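Long-range contact in probable GGDEF family protein (PDB 3NJA), which is of unknown function but carries a PAS fold, probably a sensory module that regulates a cyclic-di-GMP-synthesising GGDEF domain: residues V93-H101 and L113-E122. Residues are numbered along the deposited sequence; the frame is centred on the assembly and turned at random.
With SO4 (sulfate ion), chain G.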
ATOM      1  N   VAL B  93      14.387  23.465  15.850  1.00 50.63           N
ATOM      2  CA  VAL B  93      13.542  22.805  14.853  1.00 58.71           C
ATOM      3  C   VAL B  93      14.088  21.477  14.317  1.00 58.68           C
ATOM      4  O   VAL B  93      15.239  21.390  13.889  1.00 59.41           O
ATOM      5  CB  VAL B  93      13.245  23.745  13.673  1.00 57.24           C
ATOM      6  CG1 VAL B  93      12.712  22.962  12.477  1.00 61.05           C
ATOM      7  CG2 VAL B  93      12.252  24.789  14.111  1.00 48.30           C
ATOM      8  N   ARG B  94      13.242  20.451  14.320  1.00 60.33           N
ATOM      9  CA  ARG B  94      13.681  19.104  13.957  1.00 62.28           C
ATOM     10  C   ARG B  94      12.799  18.461  12.901  1.00 56.59           C
ATOM     11  O   ARG B  94      11.581  18.566  12.963  1.00 58.33           O
ATOM     12  CB  ARG B  94      13.731  18.210  15.201  1.00 63.82           C
ATOM     13  CG  ARG B  94      14.874  18.555  16.154  1.00 68.78           C
ATOM     14  CD  ARG B  94      16.213  18.169  15.542  1.00 72.52           C
ATOM     15  NE  ARG B  94      17.359  18.628  16.315  1.00 74.13           N
ATOM     16  CZ  ARG B  94      18.601  18.186  16.143  1.00 79.39           C
ATOM     17  NH1 ARG B  94      18.855  17.261  15.234  1.00 72.87           N
ATOM     18  NH2 ARG B  94      19.590  18.657  16.890  1.00 91.92           N
ATOM     19  N   GLU B  95      13.425  17.801  11.930  1.00 56.91           N
ATOM     20  CA  GLU B  95      12.696  17.003  10.942  1.00 57.89           C
ATOM     21  C   GLU B  95      12.553  15.544  11.381  1.00 47.40           C
ATOM     22  O   GLU B  95      13.546  14.864  11.662  1.00 48.49           O
ATOM     23  CB  GLU B  95      13.390  17.060   9.590  1.00 64.12           C
ATOM     24  CG  GLU B  95      13.403  18.438   8.981  1.00 79.49           C
ATOM     25  CD  GLU B  95      14.254  18.501   7.727  1.00 94.72           C
ATOM     26  OE1 GLU B  95      13.693  18.405   6.607  1.00 96.51           O
ATOM     27  OE2 GLU B  95      15.491  18.643   7.868  1.00 96.14           O
ATOM     28  N   LEU B  96      11.316  15.067  11.452  1.00 47.98           N
ATOM     29  CA  LEU B  96      11.063  13.693  11.899  1.00 54.03           C
ATOM     30  C   LEU B  96      10.519  12.739  10.821  1.00 54.49           C
ATOM     31  O   LEU B  96       9.714  13.129   9.956  1.00 49.83           O
ATOM     32  CB  LEU B  96      10.123  13.703  13.110  1.00 51.97           C
ATOM     33  CG  LEU B  96      10.811  13.835  14.475  1.00 49.89           C
ATOM     34  CD1 LEU B  96      12.094  14.653  14.388  1.00 37.77           C
ATOM     35  CD2 LEU B  96       9.867  14.379  15.543  1.00 43.04           C
ATOM     36  N   LEU B  97      10.965  11.487  10.877  1.00 58.99           N
ATOM     37  CA  LEU B  97      10.305  10.418  10.130  1.00 57.14           C
ATOM     38  C   LEU B  97       9.573   9.486  11.093  1.00 54.68           C
ATOM     39  O   LEU B  97      10.143   9.020  12.078  1.00 52.59           O
ATOM     40  CB  LEU B  97      11.293   9.626   9.276  1.00 60.97           C
ATOM     41  CG  LEU B  97      10.569   8.578   8.422  1.00 58.86           C
ATOM     42  CD1 LEU B  97       9.523   9.247   7.555  1.00 51.54           C
ATOM     43  CD2 LEU B  97      11.543   7.791   7.566  1.00 62.00           C
ATOM     44  N   GLU B  98       8.305   9.223  10.809  1.00 47.04           N
ATOM     45  CA  GLU B  98       7.473   8.488  11.742  1.00 49.05           C
ATOM     46  C   GLU B  98       6.809   7.314  11.050  1.00 59.55           C
ATOM     47  O   GLU B  98       6.109   7.472  10.048  1.00 63.48           O
ATOM     48  CB  GLU B  98       6.416   9.416  12.341  1.00 53.14           C
ATOM     49  CG  GLU B  98       5.479   8.785  13.361  1.00 55.45           C
ATOM     50  CD  GLU B  98       4.345   9.733  13.771  1.00 67.54           C
ATOM     51  OE1 GLU B  98       4.602  10.674  14.559  1.00 72.74           O
ATOM     52  OE2 GLU B  98       3.199   9.549  13.295  1.00 65.40           O
ATOM     53  N   ARG B  99       7.029   6.121  11.575  1.00 57.00           N
ATOM     54  CA  ARG B  99       6.385   4.971  10.981  1.00 60.92           C
ATOM     55  C   ARG B  99       5.168   4.593  11.812  1.00 53.26           C
ATOM     56  O   ARG B  99       5.260   4.441  13.032  1.00 48.08           O
ATOM     57  CB  ARG B  99       7.358   3.807  10.821  1.00 61.35           C
ATOM     58  CG  ARG B  99       6.896   2.832   9.771  1.00 69.78           C
ATOM     59  CD  ARG B  99       7.837   1.661   9.609  1.00 71.04           C
ATOM     60  NE  ARG B  99       7.256   0.637   8.753  1.00 77.28           N
ATOM     61  CZ  ARG B  99       6.651   0.877   7.592  1.00 78.57           C
ATOM     62  NH1 ARG B  99       6.154  -0.132   6.889  1.00 83.75           N
ATOM     63  NH2 ARG B  99       6.546   2.114   7.123  1.00 69.36           N
ATOM     64  N   ASN B 100       4.027   4.476  11.140  1.00 48.56           N
ATOM     65  CA  ASN B 100       2.766   4.177  11.805  1.00 49.93           C
ATOM     66  C   ASN B 100       2.274   2.797  11.475  1.00 62.54           C
ATOM     67  O   ASN B 100       2.366   2.358  10.334  1.00 65.91           O
ATOM     68  CB  ASN B 100       1.696   5.192  11.435  1.00 52.70           C
ATOM     69  CG  ASN B 100       2.055   6.589  11.899  1.00 57.40           C
ATOM     70  OD1 ASN B 100       1.445   7.125  12.831  1.00 54.20           O
ATOM     71  ND2 ASN B 100       3.078   7.174  11.271  1.00 45.00           N
ATOM     72  N   HIS B 101       1.766   2.128  12.502  1.00 59.39           N
ATOM     73  CA  HIS B 101       1.152   0.824  12.391  1.00 43.98           C
ATOM     74  C   HIS B 101      -0.220   0.933  13.025  1.00 53.17           C
ATOM     75  O   HIS B 101      -0.360   1.517  14.093  1.00 59.24           O
ATOM     76  CB  HIS B 101       1.978  -0.194  13.162  1.00 35.90           C
ATOM     77  CG  HIS B 101       3.325  -0.450  12.566  1.00 47.65           C
ATOM     78  ND1 HIS B 101       3.567  -1.487  11.692  1.00 49.17           N
ATOM     79  CD2 HIS B 101       4.504   0.198  12.716  1.00 59.18           C
ATOM     80  CE1 HIS B 101       4.837  -1.473  11.331  1.00 54.49           C
ATOM     81  NE2 HIS B 101       5.429  -0.463  11.940  1.00 65.67           N
ATOM     82  N   LEU B 113      -2.647   2.959  17.569  1.00 62.52           N
ATOM     83  CA  LEU B 113      -1.617   3.105  16.560  1.00 52.52           C
ATOM     84  C   LEU B 113      -0.341   2.896  17.338  1.00 52.93           C
ATOM     85  O   LEU B 113      -0.358   2.921  18.577  1.00 59.27           O
ATOM     86  CB  LEU B 113      -1.628   4.495  15.945  1.00 43.39           C
ATOM     87  CG  LEU B 113      -2.927   4.937  15.301  1.00 47.97           C
ATOM     88  CD1 LEU B 113      -2.712   6.295  14.618  1.00 36.52           C
ATOM     89  CD2 LEU B 113      -3.410   3.847  14.305  1.00 33.39           C
ATOM     90  N   TRP B 114       0.759   2.684  16.630  1.00 47.56           N
ATOM     91  CA  TRP B 114       2.039   2.476  17.290  1.00 54.16           C
ATOM     92  C   TRP B 114       3.163   2.505  16.267  1.00 53.86           C
ATOM     93  O   TRP B 114       2.940   2.278  15.080  1.00 56.82           O
ATOM     94  CB  TRP B 114       2.034   1.166  18.090  1.00 55.60           C
ATOM     95  CG  TRP B 114       1.814  -0.060  17.251  1.00 67.15           C
ATOM     96  CD1 TRP B 114       0.618  -0.660  16.953  1.00 62.92           C
ATOM     97  CD2 TRP B 114       2.823  -0.835  16.601  1.00 62.78           C
ATOM     98  NE1 TRP B 114       0.829  -1.759  16.160  1.00 63.84           N
ATOM     99  CE2 TRP B 114       2.173  -1.886  15.929  1.00 64.68           C
ATOM    100  CE3 TRP B 114       4.215  -0.741  16.524  1.00 60.52           C
ATOM    101  CZ2 TRP B 114       2.867  -2.830  15.188  1.00 70.01           C
ATOM    102  CZ3 TRP B 114       4.903  -1.678  15.789  1.00 63.31           C
ATOM    103  CH2 TRP B 114       4.230  -2.707  15.129  1.00 69.54           C
ATOM    104  N   GLY B 115       4.368   2.822  16.719  1.00 49.64           N
ATOM    105  CA  GLY B 115       5.485   2.900  15.804  1.00 54.26           C
ATOM    106  C   GLY B 115       6.727   3.621  16.303  1.00 57.60           C
ATOM    107  O   GLY B 115       7.078   3.606  17.489  1.00 45.75           O
ATOM    108  N   THR B 116       7.410   4.252  15.366  1.00 57.66           N
ATOM    109  CA  THR B 116       8.728   4.762  15.635  1.00 59.65           C
ATOM    110  C   THR B 116       8.906   6.145  15.034  1.00 59.74           C
ATOM    111  O   THR B 116       8.230   6.515  14.074  1.00 61.99           O
ATOM    112  CB  THR B 116       9.773   3.818  15.055  1.00 62.07           C
ATOM    113  OG1 THR B 116       9.458   3.551  13.683  1.00 60.39           O
ATOM    114  CG2 THR B 116       9.768   2.501  15.821  1.00 61.25           C
ATOM    115  N   VAL B 117       9.810   6.911  15.622  1.00 54.02           N
ATOM    116  CA  VAL B 117      10.153   8.217  15.090  1.00 51.33           C
ATOM    117  C   VAL B 117      11.647   8.322  14.981  1.00 51.29           C
ATOM    118  O   VAL B 117      12.373   7.936  15.892  1.00 54.12           O
ATOM    119  CB  VAL B 117       9.691   9.331  16.009  1.00 47.68           C
ATOM    120  CG1 VAL B 117       8.343   9.852  15.570  1.00 48.31           C
ATOM    121  CG2 VAL B 117       9.663   8.833  17.443  1.00 50.91           C
ATOM    122  N   ILE B 118      12.100   8.839  13.853  1.00 50.74           N
ATOM    123  CA  ILE B 118      13.511   9.091  13.653  1.00 53.32           C
ATOM    124  C   ILE B 118      13.719  10.570  13.389  1.00 61.19           C
ATOM    125  O   ILE B 118      13.078  11.153  12.508  1.00 55.23           O
ATOM    126  CB  ILE B 118      14.055   8.302  12.455  1.00 57.23           C
ATOM    127  CG1 ILE B 118      14.050   6.794  12.743  1.00 63.11           C
ATOM    128  CG2 ILE B 118      15.439   8.793  12.091  1.00 58.54           C
ATOM    129  CD1 ILE B 118      12.688   6.115  12.531  1.00 64.76           C
ATOM    130  N   ASP B 119      14.600  11.174  14.180  1.00 68.63           N
ATOM    131  CA  ASP B 119      15.063  12.526  13.941  1.00 59.48           C
ATOM    132  C   ASP B 119      16.098  12.413  12.829  1.00 61.06           C
ATOM    133  O   ASP B 119      17.178  11.841  13.027  1.00 56.62           O
ATOM    134  CB  ASP B 119      15.681  13.102  15.229  1.00 74.58           C
ATOM    135  CG  ASP B 119      16.300  14.501  15.042  1.00 82.26           C
ATOM    136  OD1 ASP B 119      16.795  14.811  13.937  1.00 85.75           O
ATOM    137  OD2 ASP B 119      16.311  15.288  16.019  1.00 81.41           O
HETATM  138  N   MSE B 120      15.761  12.935  11.653  1.00 61.45           N
HETATM  139  CA  MSE B 120      16.703  12.953  10.539  1.00 59.33           C
HETATM  140  C   MSE B 120      17.296  14.340  10.298  1.00 62.88           C
HETATM  141  O   MSE B 120      18.040  14.552   9.343  1.00 61.68           O
HETATM  142  CB  MSE B 120      16.043  12.449   9.272  1.00 56.24           C
HETATM  143  CG  MSE B 120      14.698  13.060   8.993  1.00 59.62           C
HETATM  144 SE   MSE B 120      13.724  11.994   7.656  0.58105.11          SE
HETATM  145  CE  MSE B 120      12.001  12.877   7.839  1.00152.58           C
ATOM    146  N   THR B 121      16.949  15.285  11.157  1.00 57.11           N
ATOM    147  CA  THR B 121      17.627  16.567  11.158  1.00 75.46           C
ATOM    148  C   THR B 121      19.120  16.347  10.985  1.00 82.76           C
ATOM    149  O   THR B 121      19.732  15.540  11.694  1.00 74.68           O
ATOM    150  CB  THR B 121      17.390  17.312  12.460  1.00 70.07           C
ATOM    151  OG1 THR B 121      15.981  17.502  12.641  1.00 72.83           O
ATOM    152  CG2 THR B 121      18.097  18.651  12.434  1.00 67.34           C
ATOM    153  N   GLU B 122      19.693  17.061  10.024  1.00 95.56           N
ATOM    154  CA  GLU B 122      21.093  16.901   9.659  1.00112.10           C
ATOM    155  C   GLU B 122      22.012  17.653  10.623  1.00108.77           C
ATOM    156  O   GLU B 122      22.981  17.092  11.136  1.00106.77           O
ATOM    157  CB  GLU B 122      21.328  17.389   8.223  1.00123.08           C
ATOM    158  CG  GLU B 122      20.116  17.271   7.301  1.00125.29           C
ATOM    159  CD  GLU B 122      19.125  18.414   7.478  1.00125.76           C
ATOM    160  OE1 GLU B 122      19.259  19.435   6.768  1.00124.54           O
ATOM    161  OE2 GLU B 122      18.211  18.292   8.325  1.00124.99           O
TER
HETATM  162  S   SO4 G 124       7.081  -3.021   8.291  0.50 76.31           S
HETATM  163  O1  SO4 G 124       7.008  -4.278   9.029  0.50 80.66           O
HETATM  164  O2  SO4 G 124       7.488  -3.312   6.913  0.50 70.46           O
HETATM  165  O3  SO4 G 124       5.755  -2.407   8.294  0.50 74.28           O
HETATM  166  O4  SO4 G 124       8.035  -2.121   8.946  0.50 58.20           O
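Leu-97 and Ile-118 face each other as a hydrogen-bonded antiparallel pair, Leu-97 N reaching Ile-118 O at 2.7 Å with an almost straight N-H...O angle of 171°. Similar backbone pairs join Arg-99 to Thr-116 and His-101 to Trp-114, and the segment axes, 161° apart in direction, approach to 4.5 Å. The ladder ends differently at Glu-95: its O accepts from Met-120 N, while its N donates to the side-chain Thr-121 OG1 at 2.7 Å.

At the other end, the His-101 ring lies over the Trp-114 six-membered ring in an offset stack, centroids 4.0 Å apart and planes only 8° apart. Trp-114 CG sits between its own backbone N and carbonyl carbon, turning the indole under His-101, whose CB adds a CH-pi contact over the same ring. His-101 ND1 is hydrogen-bonded to Asp-77 OD2. Beside it, Arg-99 grips a sulfate, probably from the crystallisation liquor, through NE to O4 (2.9 Å) and NH1 to O3 (2.7 Å), and NH2 forms a salt bridge with Asp-81. Near the opposite end, Arg-94 NH1 forms a salt bridge with Asp-119 OD2 at 3.3 Å.

Leu-113, Trp-114, Gly-115 and Val-117 also pair, antiparallel, with a strand of the second subunit, extending the sheet across that interface. Within the hairpin, main-chain bonds fix the register, while the His-101/Trp-114 stack and Arg-94/Asp-119 salt bridge tie its strands together near either end.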